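Local coordinates for septation protein imp2 (Schizosaccharomyces pombe, PDB 5C1F) that helps disassemble the medial ring during septation, its F-BAR domain, the part modelled here, binding phospholipid membranes, at residues L130-A135 with R194-R199; C147-Y152 with N173-A178; S155-L160 with E166-K171. One frame throughout, in Å; residues are numbered along the deposited sequence. Where two conformers were deposited one is given.

Interaction 1. Residues L130-A135 with R194-R199; sequences LSKHQA and RDSYAR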
ATOM      1  N   LEU A 130      43.528  33.847 -18.253  1.00 43.00           N
ATOM      2  CA  LEU A 130      43.140  35.225 -17.993  1.00 38.00           C
ATOM      3  C   LEU A 130      44.317  36.018 -17.431  1.00 33.46           C
ATOM      4  O   LEU A 130      44.453  37.212 -17.699  1.00 36.53           O
ATOM      5  CB  LEU A 130      41.946  35.277 -17.036  1.00 40.33           C
ATOM      6  CG  LEU A 130      40.667  34.605 -17.549  1.00 43.93           C
ATOM      7  CD1 LEU A 130      39.551  34.688 -16.515  1.00 42.99           C
ATOM      8  CD2 LEU A 130      40.226  35.215 -18.874  1.00 43.52           C
ATOM      9  N   SER A 131      45.171  35.349 -16.662  1.00 34.71           N
ATOM     10  CA  SER A 131      46.335  36.002 -16.073  1.00 38.24           C
ATOM     11  C   SER A 131      47.312  36.483 -17.144  1.00 37.36           C
ATOM     12  O   SER A 131      47.780  37.623 -17.096  1.00 38.78           O
ATOM     13  CB  SER A 131      47.049  35.062 -15.104  1.00 41.63           C
ATOM     14  OG  SER A 131      48.171  35.700 -14.517  1.00 47.44           O
ATOM     15  N   LYS A 132      47.620  35.618 -18.106  1.00 34.95           N
ATOM     16  CA  LYS A 132      48.506  36.004 -19.199  1.00 35.51           C
ATOM     17  C   LYS A 132      47.876  37.123 -20.026  1.00 32.88           C
ATOM     18  O   LYS A 132      48.556  38.068 -20.416  1.00 32.11           O
ATOM     19  CB  LYS A 132      48.832  34.810 -20.100  1.00 39.16           C
ATOM     20  CG  LYS A 132      49.444  33.612 -19.388  1.00 44.83           C
ATOM     21  CD  LYS A 132      50.621  33.998 -18.514  1.00 45.05           C
ATOM     22  CE  LYS A 132      51.192  32.771 -17.816  1.00 48.19           C
ATOM     23  NZ  LYS A 132      52.060  33.130 -16.663  1.00 50.73           N
ATOM     24  N   HIS A 133      46.573  37.015 -20.280  1.00 33.61           N
ATOM     25  CA  HIS A 133      45.872  37.995 -21.106  1.00 37.18           C
ATOM     26  C   HIS A 133      45.920  39.388 -20.485  1.00 34.68           C
ATOM     27  O   HIS A 133      46.085  40.382 -21.194  1.00 36.14           O
ATOM     28  CB  HIS A 133      44.418  37.573 -21.336  1.00 39.19           C
ATOM     29  CG  HIS A 133      43.730  38.351 -22.416  1.00 42.62           C
ATOM     30  ND1 HIS A 133      43.112  39.561 -22.186  1.00 42.71           N
ATOM     31  CD2 HIS A 133      43.580  38.099 -23.738  1.00 42.93           C
ATOM     32  CE1 HIS A 133      42.603  40.017 -23.318  1.00 37.79           C
ATOM     33  NE2 HIS A 133      42.873  39.148 -24.274  1.00 37.77           N
ATOM     34  N   GLN A 134      45.778  39.456 -19.165  1.00 32.91           N
ATOM     35  CA  GLN A 134      45.931  40.716 -18.443  1.00 36.51           C
ATOM     36  C   GLN A 134      47.340  41.265 -18.622  1.00 37.90           C
ATOM     37  O   GLN A 134      47.523  42.458 -18.858  1.00 38.12           O
ATOM     38  CB  GLN A 134      45.629  40.536 -16.954  1.00 41.47           C
ATOM     39  CG  GLN A 134      44.175  40.240 -16.643  1.00 53.20           C
ATOM     40  CD  GLN A 134      43.962  39.855 -15.192  1.00 59.14           C
ATOM     41  OE1 GLN A 134      43.698  38.694 -14.880  1.00 61.05           O
ATOM     42  NE2 GLN A 134      44.072  40.830 -14.296  1.00 61.01           N
ATOM     43  N   ALA A 135      48.331  40.385 -18.505  1.00 37.47           N
ATOM     44  CA  ALA A 135      49.728  40.771 -18.661  1.00 36.58           C
ATOM     45  C   ALA A 135      49.997  41.259 -20.075  1.00 32.23           C
ATOM     46  O   ALA A 135      50.820  42.150 -20.289  1.00 36.50           O
ATOM     47  CB  ALA A 135      50.644  39.607 -18.318  1.00 30.29           C
ATOM     48  N   ARG A 194      49.873  33.095 -26.202  0.62 42.81           N
ATOM     49  CA  ARG A 194      49.647  32.124 -27.262  0.62 45.42           C
ATOM     50  C   ARG A 194      49.736  30.711 -26.709  0.62 47.28           C
ATOM     51  O   ARG A 194      48.895  29.863 -27.011  0.62 46.88           O
ATOM     52  CB  ARG A 194      50.654  32.310 -28.404  0.62 46.95           C
ATOM     53  CG  ARG A 194      50.802  31.067 -29.302  0.62 49.65           C
ATOM     54  CD  ARG A 194      51.607  31.307 -30.556  0.62 49.48           C
ATOM     55  NE  ARG A 194      52.857  32.025 -30.345  0.62 48.51           N
ATOM     56  CZ  ARG A 194      53.928  31.514 -29.738  0.62 49.44           C
ATOM     57  NH1 ARG A 194      53.913  30.280 -29.247  0.62 52.99           N
ATOM     58  NH2 ARG A 194      55.023  32.249 -29.589  0.62 43.35           N
ATOM     59  N   ASP A 195      50.760  30.465 -25.900  1.00 46.03           N
ATOM     60  CA  ASP A 195      50.970  29.145 -25.321  1.00 47.87           C
ATOM     61  C   ASP A 195      49.821  28.787 -24.382  1.00 46.63           C
ATOM     62  O   ASP A 195      49.362  27.647 -24.353  1.00 48.28           O
ATOM     63  CB  ASP A 195      52.301  29.085 -24.569  1.00 55.07           C
ATOM     64  CG  ASP A 195      53.495  29.295 -25.479  1.00 63.15           C
ATOM     65  OD1 ASP A 195      53.351  29.113 -26.707  1.00 65.39           O
ATOM     66  OD2 ASP A 195      54.582  29.638 -24.966  1.00 65.12           O
ATOM     67  N   SER A 196      49.360  29.774 -23.620  1.00 42.14           N
ATOM     68  CA  SER A 196      48.284  29.568 -22.660  1.00 45.62           C
ATOM     69  C   SER A 196      46.967  29.243 -23.363  1.00 44.95           C
ATOM     70  O   SER A 196      46.217  28.373 -22.920  1.00 47.82           O
ATOM     71  CB  SER A 196      48.126  30.805 -21.773  1.00 44.61           C
ATOM     72  OG  SER A 196      47.200  30.569 -20.730  1.00 48.35           O
ATOM     73  N   TYR A 197      46.696  29.941 -24.463  1.00 40.26           N
ATOM     74  CA  TYR A 197      45.514  29.672 -25.277  1.00 44.17           C
ATOM     75  C   TYR A 197      45.573  28.283 -25.904  1.00 45.57           C
ATOM     76  O   TYR A 197      44.556  27.593 -25.997  1.00 47.06           O
ATOM     77  CB  TYR A 197      45.363  30.728 -26.375  1.00 40.10           C
ATOM     78  CG  TYR A 197      44.497  31.905 -25.991  1.00 39.61           C
ATOM     79  CD1 TYR A 197      44.831  32.716 -24.917  1.00 43.27           C
ATOM     80  CD2 TYR A 197      43.353  32.215 -26.715  1.00 37.14           C
ATOM     81  CE1 TYR A 197      44.042  33.798 -24.566  1.00 41.49           C
ATOM     82  CE2 TYR A 197      42.559  33.294 -26.374  1.00 38.21           C
ATOM     83  CZ  TYR A 197      42.909  34.082 -25.298  1.00 40.04           C
ATOM     84  OH  TYR A 197      42.126  35.158 -24.952  1.00 41.27           O
ATOM     85  N   ALA A 198      46.764  27.887 -26.345  1.00 43.67           N
ATOM     86  CA  ALA A 198      46.961  26.567 -26.929  1.00 43.70           C
ATOM     87  C   ALA A 198      46.678  25.491 -25.892  1.00 44.60           C
ATOM     88  O   ALA A 198      46.014  24.495 -26.182  1.00 44.43           O
ATOM     89  CB  ALA A 198      48.372  26.424 -27.474  1.00 40.99           C
ATOM     90  N   ARG A 199      47.180  25.701 -24.680  1.00 43.26           N
ATOM     91  CA  ARG A 199      46.949  24.764 -23.590  1.00 46.39           C
ATOM     92  C   ARG A 199      45.481  24.768 -23.181  1.00 46.02           C
ATOM     93  O   ARG A 199      44.918  23.726 -22.843  1.00 47.22           O
ATOM     94  CB  ARG A 199      47.837  25.097 -22.390  1.00 49.24           C
ATOM     95  CG  ARG A 199      49.318  24.844 -22.629  1.00 55.59           C
ATOM     96  CD  ARG A 199      50.104  24.868 -21.328  1.00 60.93           C
ATOM     97  NE  ARG A 199      49.947  26.133 -20.616  1.00 61.65           N
ATOM     98  CZ  ARG A 199      50.788  27.156 -20.715  1.00 62.49           C
ATOM     99  NH1 ARG A 199      51.855  27.069 -21.498  1.00 68.42           N
ATOM    100  NH2 ARG A 199      50.563  28.270 -20.030  1.00 58.01           N
TER
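The imidazole of His133 and the phenol ring of Tyr197 meet at a slant, joining helices 69-155 and 162-252 of the F-BAR domain. The touching atoms are CD2 of His133 and OH of Tyr197, 3.5 Å apart; NE2 of the histidine lies further from that hydroxyl, at 4.1 Å. The histidine ring reaches this place because its CG stands anti to the backbone N (chi1 -167°). Pro277 of the second subunit packs on His133, Gln275 of that subunit packs on Tyr197, and Lys129 makes a cation-pi contact with the tyrosine ring.

Beside the rings, where the two backbones come nearest, Lys132 lays CG against Ser196 CB at 3.9 Å, and the chain bends beyond it, at chi2. The hydroxyl of Ser196 is hydrogen-bonded to OD2 of Asp128, one turn before Lys132. That carboxylate also has long, weak ion pairs with Lys132 and Arg199, whose NZ and NH2 are 6.1 Å apart, and it would probably offset their like charges. Between the two segments themselves, then, the contact rests on van der Waals packing, with the polar links supplied by Asp128.

Interaction 2. Residues C147-Y152 with N173-A178; sequences CKKVNY and NKTQNA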
ATOM      1  N   CYS A 147      55.110  54.763 -27.586  1.00 35.76           N
ATOM      2  CA  CYS A 147      55.165  55.195 -28.979  1.00 40.10           C
ATOM      3  C   CYS A 147      54.398  56.497 -29.153  1.00 39.55           C
ATOM      4  O   CYS A 147      54.756  57.343 -29.970  1.00 38.20           O
ATOM      5  CB  CYS A 147      54.595  54.120 -29.906  1.00 40.33           C
ATOM      6  SG  CYS A 147      55.501  52.562 -29.885  1.00 39.63           S
ATOM      7  N   LYS A 148      53.343  56.651 -28.364  1.00 39.90           N
ATOM      8  CA  LYS A 148      52.493  57.828 -28.438  1.00 42.74           C
ATOM      9  C   LYS A 148      53.217  59.068 -27.916  1.00 44.08           C
ATOM     10  O   LYS A 148      52.989  60.179 -28.396  1.00 44.47           O
ATOM     11  CB  LYS A 148      51.202  57.591 -27.654  1.00 50.12           C
ATOM     12  CG  LYS A 148      49.977  58.242 -28.269  1.00 60.01           C
ATOM     13  CD  LYS A 148      48.720  57.918 -27.478  1.00 66.25           C
ATOM     14  CE  LYS A 148      47.512  58.635 -28.059  1.00 74.17           C
ATOM     15  NZ  LYS A 148      46.318  58.500 -27.181  1.00 80.04           N
ATOM     16  N   LYS A 149      54.090  58.879 -26.933  1.00 34.64           N
ATOM     17  CA  LYS A 149      54.873  59.987 -26.399  1.00 35.56           C
ATOM     18  C   LYS A 149      55.960  60.412 -27.375  1.00 35.58           C
ATOM     19  O   LYS A 149      56.241  61.601 -27.521  1.00 36.66           O
ATOM     20  CB  LYS A 149      55.491  59.616 -25.052  1.00 35.51           C
ATOM     21  CG  LYS A 149      54.539  59.756 -23.878  1.00 45.84           C
ATOM     22  CD  LYS A 149      55.164  59.226 -22.603  1.00 51.08           C
ATOM     23  CE  LYS A 149      56.503  59.884 -22.330  1.00 58.41           C
ATOM     24  NZ  LYS A 149      57.159  59.297 -21.131  1.00 65.83           N
ATOM     25  N   VAL A 150      56.575  59.433 -28.034  1.00 28.84           N
ATOM     26  CA  VAL A 150      57.564  59.713 -29.068  1.00 30.66           C
ATOM     27  C   VAL A 150      56.943  60.589 -30.150  1.00 32.43           C
ATOM     28  O   VAL A 150      57.518  61.601 -30.548  1.00 36.41           O
ATOM     29  CB  VAL A 150      58.110  58.421 -29.703  1.00 35.33           C
ATOM     30  CG1 VAL A 150      58.924  58.744 -30.943  1.00 35.25           C
ATOM     31  CG2 VAL A 150      58.942  57.640 -28.698  1.00 36.73           C
ATOM     32  N   ASN A 151      55.757  60.192 -30.604  1.00 30.73           N
ATOM     33  CA  ASN A 151      54.992  60.961 -31.577  1.00 36.15           C
ATOM     34  C   ASN A 151      54.834  62.413 -31.132  1.00 34.45           C
ATOM     35  O   ASN A 151      55.044  63.343 -31.913  1.00 34.30           O
ATOM     36  CB  ASN A 151      53.619  60.313 -31.792  1.00 44.52           C
ATOM     37  CG  ASN A 151      52.775  61.046 -32.820  1.00 53.85           C
ATOM     38  OD1 ASN A 151      52.090  62.019 -32.499  1.00 52.11           O
ATOM     39  ND2 ASN A 151      52.811  60.572 -34.061  1.00 59.72           N
ATOM     40  N   TYR A 152      54.482  62.591 -29.862  1.00 34.58           N
ATOM     41  CA  TYR A 152      54.305  63.914 -29.277  1.00 34.72           C
ATOM     42  C   TYR A 152      55.610  64.713 -29.193  1.00 29.27           C
ATOM     43  O   TYR A 152      55.654  65.875 -29.593  1.00 29.83           O
ATOM     44  CB  TYR A 152      53.685  63.792 -27.884  1.00 27.15           C
ATOM     45  CG  TYR A 152      53.822  65.045 -27.052  1.00 34.12           C
ATOM     46  CD1 TYR A 152      53.070  66.177 -27.339  1.00 27.32           C
ATOM     47  CD2 TYR A 152      54.705  65.098 -25.983  1.00 32.83           C
ATOM     48  CE1 TYR A 152      53.196  67.324 -26.586  1.00 27.60           C
ATOM     49  CE2 TYR A 152      54.837  66.239 -25.225  1.00 37.11           C
ATOM     50  CZ  TYR A 152      54.080  67.351 -25.528  1.00 41.22           C
ATOM     51  OH  TYR A 152      54.210  68.493 -24.771  1.00 28.36           O
ATOM     52  N   ASN A 173      64.664  61.187 -26.418  1.00 37.71           N
ATOM     53  CA  ASN A 173      65.723  60.194 -26.493  1.00 39.70           C
ATOM     54  C   ASN A 173      65.554  59.120 -25.425  1.00 42.70           C
ATOM     55  O   ASN A 173      65.783  57.940 -25.682  1.00 46.28           O
ATOM     56  CB  ASN A 173      67.093  60.854 -26.361  1.00 49.17           C
ATOM     57  CG  ASN A 173      68.186  60.049 -27.031  1.00 61.30           C
ATOM     58  OD1 ASN A 173      68.567  58.980 -26.555  1.00 49.80           O
ATOM     59  ND2 ASN A 173      68.695  60.558 -28.148  1.00 73.85           N
ATOM     60  N   LYS A 174      65.146  59.533 -24.231  1.00 38.42           N
ATOM     61  CA  LYS A 174      64.929  58.589 -23.143  1.00 38.32           C
ATOM     62  C   LYS A 174      63.764  57.654 -23.463  1.00 39.74           C
ATOM     63  O   LYS A 174      63.796  56.471 -23.126  1.00 42.36           O
ATOM     64  CB  LYS A 174      64.663  59.326 -21.829  1.00 46.16           C
ATOM     65  CG  LYS A 174      64.896  58.471 -20.594  1.00 53.93           C
ATOM     66  CD  LYS A 174      64.053  58.929 -19.417  1.00 57.81           C
ATOM     67  CE  LYS A 174      62.588  58.578 -19.624  1.00 61.47           C
ATOM     68  NZ  LYS A 174      61.771  58.862 -18.411  1.00 62.25           N
ATOM     69  N   THR A 175      62.743  58.194 -24.119  1.00 35.11           N
ATOM     70  CA  THR A 175      61.542  57.432 -24.448  1.00 34.41           C
ATOM     71  C   THR A 175      61.810  56.433 -25.572  1.00 34.53           C
ATOM     72  O   THR A 175      61.247  55.339 -25.590  1.00 33.74           O
ATOM     73  CB  THR A 175      60.376  58.366 -24.851  1.00 35.59           C
ATOM     74  OG1 THR A 175      60.161  59.332 -23.817  1.00 39.36           O
ATOM     75  CG2 THR A 175      59.095  57.575 -25.062  1.00 31.02           C
ATOM     76  N   GLN A 176      62.671  56.819 -26.510  0.62 37.38           N
ATOM     77  CA  GLN A 176      63.034  55.949 -27.624  0.62 40.11           C
ATOM     78  C   GLN A 176      63.830  54.732 -27.155  0.62 42.26           C
ATOM     79  O   GLN A 176      63.656  53.630 -27.679  0.62 44.24           O
ATOM     80  CB  GLN A 176      63.832  56.728 -28.674  0.62 41.24           C
ATOM     81  CG  GLN A 176      62.984  57.657 -29.532  0.62 41.42           C
ATOM     82  CD  GLN A 176      63.811  58.523 -30.463  0.62 42.61           C
ATOM     83  OE1 GLN A 176      64.955  58.863 -30.163  0.62 45.77           O
ATOM     84  NE2 GLN A 176      63.232  58.883 -31.604  0.62 38.33           N
ATOM     85  N   ASN A 177      64.697  54.931 -26.165  1.00 41.83           N
ATOM     86  CA  ASN A 177      65.504  53.838 -25.628  1.00 48.11           C
ATOM     87  C   ASN A 177      64.662  52.881 -24.792  1.00 50.70           C
ATOM     88  O   ASN A 177      65.060  51.743 -24.541  1.00 62.47           O
ATOM     89  CB  ASN A 177      66.668  54.384 -24.797  1.00 48.39           C
ATOM     90  CG  ASN A 177      67.644  55.194 -25.626  1.00 54.68           C
ATOM     91  OD1 ASN A 177      67.704  55.051 -26.849  1.00 56.23           O
ATOM     92  ND2 ASN A 177      68.415  56.054 -24.968  1.00 55.36           N
ATOM     93  N   ALA A 178      63.493  53.351 -24.365  1.00 44.64           N
ATOM     94  CA  ALA A 178      62.572  52.534 -23.586  1.00 48.66           C
ATOM     95  C   ALA A 178      61.740  51.634 -24.490  1.00 55.47           C
ATOM     96  O   ALA A 178      61.190  50.629 -24.041  1.00 56.45           O
ATOM     97  CB  ALA A 178      61.665  53.416 -22.740  1.00 40.26           C
TER
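Two long antiparallel helices of the F-BAR domain, 69-155 and 162-252, pack side by side here, near the far end of the elongated chain, and Val150 meets Thr175 at the middle of the contact. Their CA atoms are 6.5 Å apart, the nearest pair between the segments. The methyl-to-methyl touch is Val150 CG2 on Thr175 CG2 at 3.6 Å, the two side chains lying alongside one another and pointing opposite ways. Thr175 turns its methyl to this seam by holding CG2 anti to its own backbone N, which leaves OG1 (chi1 -54°) to hydrogen-bond to the carbonyl oxygen of Lys171, a turn earlier in the same helix.

The short segments run at 151° to each other, with their axes 9.3 Å apart at closest approach. This is the lengthwise helix packing of an F-BAR domain, whose elongated helices form a bundle in the dimer. Leu146 and Tyr153 of helix 69-155 also lie against Thr175, while Leu172 of the opposing helix touches Val150, so the small central pair sits within a longer strip of side chains.

Gln176 comes in from one flank, crossing Val150 at about a right angle with its CG 4.1 Å from Val150 CG2. On the other flank Lys149 runs across Thr175. Its CB lies 4.1 Å from Thr175 CG2, and a bend at chi3 (54°) turns the outer chain back toward the threonine, where CE comes within 4.0 Å of OG1. Beyond it, NZ of Lys149 stands 5.4 Å from NZ of Lys174, a pair of like charges near one another but not touching.

Interaction 3. Residues S155-L160 with E166-K171; sequences SQQNML and EKNNAK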
ATOM      1  N   SER A 155      56.649  66.048 -32.451  1.00 39.45           N
ATOM      2  CA  SER A 155      55.790  67.147 -32.890  1.00 44.52           C
ATOM      3  C   SER A 155      56.134  68.453 -32.180  1.00 48.16           C
ATOM      4  O   SER A 155      55.874  69.537 -32.699  1.00 57.90           O
ATOM      5  CB  SER A 155      54.315  66.802 -32.667  1.00 44.73           C
ATOM      6  OG  SER A 155      54.036  66.580 -31.296  1.00 43.99           O
ATOM      7  N   GLN A 156      56.724  68.343 -30.994  1.00 45.00           N
ATOM      8  CA  GLN A 156      57.119  69.518 -30.223  1.00 38.42           C
ATOM      9  C   GLN A 156      58.361  70.187 -30.795  1.00 42.18           C
ATOM     10  O   GLN A 156      58.614  71.360 -30.536  1.00 46.43           O
ATOM     11  CB  GLN A 156      57.367  69.142 -28.760  1.00 34.74           C
ATOM     12  CG  GLN A 156      56.104  68.978 -27.934  1.00 33.43           C
ATOM     13  CD  GLN A 156      55.331  70.273 -27.798  1.00 32.40           C
ATOM     14  OE1 GLN A 156      54.419  70.549 -28.580  1.00 30.45           O
ATOM     15  NE2 GLN A 156      55.692  71.078 -26.805  1.00 30.86           N
ATOM     16  N   GLN A 157      59.135  69.438 -31.575  1.00 40.60           N
ATOM     17  CA  GLN A 157      60.393  69.945 -32.112  1.00 44.92           C
ATOM     18  C   GLN A 157      60.188  71.082 -33.108  1.00 46.04           C
ATOM     19  O   GLN A 157      61.098  71.873 -33.356  1.00 51.19           O
ATOM     20  CB  GLN A 157      61.179  68.815 -32.775  1.00 43.78           C
ATOM     21  CG  GLN A 157      61.671  67.754 -31.813  1.00 43.81           C
ATOM     22  CD  GLN A 157      62.332  66.595 -32.524  1.00 41.76           C
ATOM     23  OE1 GLN A 157      61.799  66.070 -33.501  1.00 38.10           O
ATOM     24  NE2 GLN A 157      63.503  66.192 -32.044  1.00 41.73           N
ATOM     25  N   ASN A 158      58.989  71.162 -33.673  1.00 46.73           N
ATOM     26  CA  ASN A 158      58.689  72.153 -34.698  1.00 54.07           C
ATOM     27  C   ASN A 158      58.489  73.557 -34.133  1.00 51.46           C
ATOM     28  O   ASN A 158      58.769  74.549 -34.807  1.00 51.79           O
ATOM     29  CB  ASN A 158      57.449  71.729 -35.487  1.00 64.20           C
ATOM     30  CG  ASN A 158      57.624  70.381 -36.165  1.00 73.83           C
ATOM     31  OD1 ASN A 158      58.729  70.013 -36.565  1.00 78.42           O
ATOM     32  ND2 ASN A 158      56.531  69.637 -36.296  1.00 76.01           N
ATOM     33  N   MET A 159      58.013  73.642 -32.895  1.00 48.25           N
ATOM     34  CA  MET A 159      57.683  74.936 -32.307  1.00 46.69           C
ATOM     35  C   MET A 159      58.520  75.289 -31.072  1.00 43.00           C
ATOM     36  O   MET A 159      58.502  76.433 -30.621  1.00 39.53           O
ATOM     37  CB  MET A 159      56.194  74.982 -31.950  1.00 43.85           C
ATOM     38  CG  MET A 159      55.262  75.027 -33.157  1.00 36.37           C
ATOM     39  SD  MET A 159      55.384  76.561 -34.105  1.00 73.86           S
ATOM     40  CE  MET A 159      54.971  77.773 -32.850  1.00 45.03           C
ATOM     41  N   LEU A 160      59.256  74.321 -30.533  1.00 42.24           N
ATOM     42  CA  LEU A 160      60.067  74.570 -29.340  1.00 39.23           C
ATOM     43  C   LEU A 160      61.445  75.132 -29.671  1.00 42.70           C
ATOM     44  O   LEU A 160      61.929  75.014 -30.797  1.00 44.46           O
ATOM     45  CB  LEU A 160      60.227  73.293 -28.516  1.00 39.47           C
ATOM     46  CG  LEU A 160      59.006  72.834 -27.717  1.00 42.67           C
ATOM     47  CD1 LEU A 160      59.340  71.587 -26.912  1.00 39.16           C
ATOM     48  CD2 LEU A 160      58.497  73.950 -26.813  1.00 34.40           C
ATOM     49  N   GLU A 166      65.746  71.337 -25.893  1.00 47.13           N
ATOM     50  CA  GLU A 166      66.739  70.318 -25.564  1.00 52.93           C
ATOM     51  C   GLU A 166      66.218  69.387 -24.471  1.00 48.13           C
ATOM     52  O   GLU A 166      66.507  68.189 -24.475  1.00 49.43           O
ATOM     53  CB  GLU A 166      68.065  70.967 -25.140  1.00 62.70           C
ATOM     54  CG  GLU A 166      68.025  71.720 -23.819  1.00 69.23           C
ATOM     55  CD  GLU A 166      69.317  72.462 -23.523  1.00 78.29           C
ATOM     56  OE1 GLU A 166      69.930  72.996 -24.472  1.00 81.26           O
ATOM     57  OE2 GLU A 166      69.719  72.509 -22.341  1.00 79.86           O
ATOM     58  N   LYS A 167      65.441  69.941 -23.545  1.00 46.40           N
ATOM     59  CA  LYS A 167      64.796  69.152 -22.502  1.00 39.05           C
ATOM     60  C   LYS A 167      63.781  68.206 -23.132  1.00 37.30           C
ATOM     61  O   LYS A 167      63.601  67.075 -22.685  1.00 43.13           O
ATOM     62  CB  LYS A 167      64.120  70.068 -21.476  1.00 43.57           C
ATOM     63  CG  LYS A 167      63.314  69.347 -20.409  1.00 48.15           C
ATOM     64  CD  LYS A 167      64.201  68.531 -19.484  1.00 57.26           C
ATOM     65  CE  LYS A 167      63.377  67.843 -18.404  1.00 59.39           C
ATOM     66  NZ  LYS A 167      64.230  67.101 -17.433  1.00 61.85           N
ATOM     67  N   ASN A 168      63.126  68.689 -24.182  1.00 36.48           N
ATOM     68  CA  ASN A 168      62.177  67.890 -24.942  1.00 35.09           C
ATOM     69  C   ASN A 168      62.879  66.768 -25.694  1.00 35.68           C
ATOM     70  O   ASN A 168      62.406  65.632 -25.721  1.00 34.89           O
ATOM     71  CB  ASN A 168      61.399  68.780 -25.915  1.00 34.55           C
ATOM     72  CG  ASN A 168      60.513  67.989 -26.854  1.00 33.53           C
ATOM     73  OD1 ASN A 168      59.390  67.626 -26.509  1.00 32.25           O
ATOM     74  ND2 ASN A 168      61.012  67.726 -28.058  1.00 34.29           N
ATOM     75  N   ASN A 169      64.015  67.094 -26.304  1.00 37.22           N
ATOM     76  CA  ASN A 169      64.785  66.108 -27.048  1.00 44.49           C
ATOM     77  C   ASN A 169      65.431  65.077 -26.124  1.00 38.81           C
ATOM     78  O   ASN A 169      65.697  63.945 -26.529  1.00 39.17           O
ATOM     79  CB  ASN A 169      65.846  66.800 -27.907  1.00 47.26           C
ATOM     80  CG  ASN A 169      65.240  67.612 -29.038  1.00 47.36           C
ATOM     81  OD1 ASN A 169      64.074  67.427 -29.396  1.00 42.51           O
ATOM     82  ND2 ASN A 169      66.031  68.512 -29.613  1.00 50.48           N
ATOM     83  N   ALA A 170      65.673  65.473 -24.878  1.00 39.14           N
ATOM     84  CA  ALA A 170      66.163  64.547 -23.865  1.00 39.85           C
ATOM     85  C   ALA A 170      65.082  63.531 -23.514  1.00 39.15           C
ATOM     86  O   ALA A 170      65.346  62.332 -23.438  1.00 39.64           O
ATOM     87  CB  ALA A 170      66.614  65.299 -22.627  1.00 40.84           C
ATOM     88  N   LYS A 171      63.861  64.022 -23.303  1.00 36.60           N
ATOM     89  CA  LYS A 171      62.716  63.158 -23.033  1.00 35.03           C
ATOM     90  C   LYS A 171      62.453  62.233 -24.211  1.00 34.53           C
ATOM     91  O   LYS A 171      62.118  61.061 -24.032  1.00 34.08           O
ATOM     92  CB  LYS A 171      61.461  63.987 -22.744  1.00 33.61           C
ATOM     93  CG  LYS A 171      61.528  64.837 -21.493  1.00 38.26           C
ATOM     94  CD  LYS A 171      60.378  65.839 -21.463  1.00 37.60           C
ATOM     95  CE  LYS A 171      60.442  66.715 -20.226  1.00 41.49           C
ATOM     96  NZ  LYS A 171      59.269  67.622 -20.113  1.00 42.90           N
TER
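Gln157 and Asn169 make the hydrogen bond of this contact: NE2 of Gln157 donates to OD1 of Asn169 over 3.0 Å, with an N-H...O angle of 160°. The oxygen lies close to the plane of the glutamine amide, but the nitrogen approaches from well above the asparagine's carbonyl plane, and the two amides are turned 84° against each other. The glutamine chain is extended beyond CG, and that reach carries its amide across to the helix. Its CG also passes Asn169 OD1 at 3.4 Å.

Asn168, the residue before Asn169, sits between the segments. Its CG is anti to the backbone N (chi1 173°), which sends the amide toward 155-160. There OD1 of Asn168 rests 3.4 Å from CB of Gln156, while ND2 lies 3.8 Å from CG of Gln157. Lower down the same side chain, CD1 of Leu160 packs on CB of Asn168 at 3.6 Å, the leucine crossing the asparagine at about a right angle.

Further out, ND2 of the buried Asn168 donates to the backbone O of Tyr153, near the end of helix 69-155, and, weakly, to the side-chain OD1 of Asn169. The latter oxygen is thus shared by Asn168 and Gln157. Backbone N of Leu160 bonds to O of Gln156 at 3.0 Å, closing a turn that brings the leucine back to the helix. Leu165 packs on Leu160, and Leu172 on Gln157, from helix 162-252.

These contacts belong to a helical hairpin, in which a short connection at the distal end of the F-BAR domain reverses the chain between helices 69-155 and 162-252.

Going from the N terminus, the chain enters helix 69-155, passes 130-135 and then 147-152, and leaves the helix at 155-160. It turns, enters helix 162-252 and returns through 166-171, 173-178 and finally 194-199. Interaction 3 therefore closes the smallest loop, interaction 2 encloses it, and interaction 1 encloses both; none cross. Interactions 2 and 3 are neighbours, their centres about 11 Å apart, whereas the centres of 1 and 2 are about 28 Å apart. Interactions 1 and 2 join the two long helices at two levels, and interaction 3 fastens the connecting turn to the start of the returning helix.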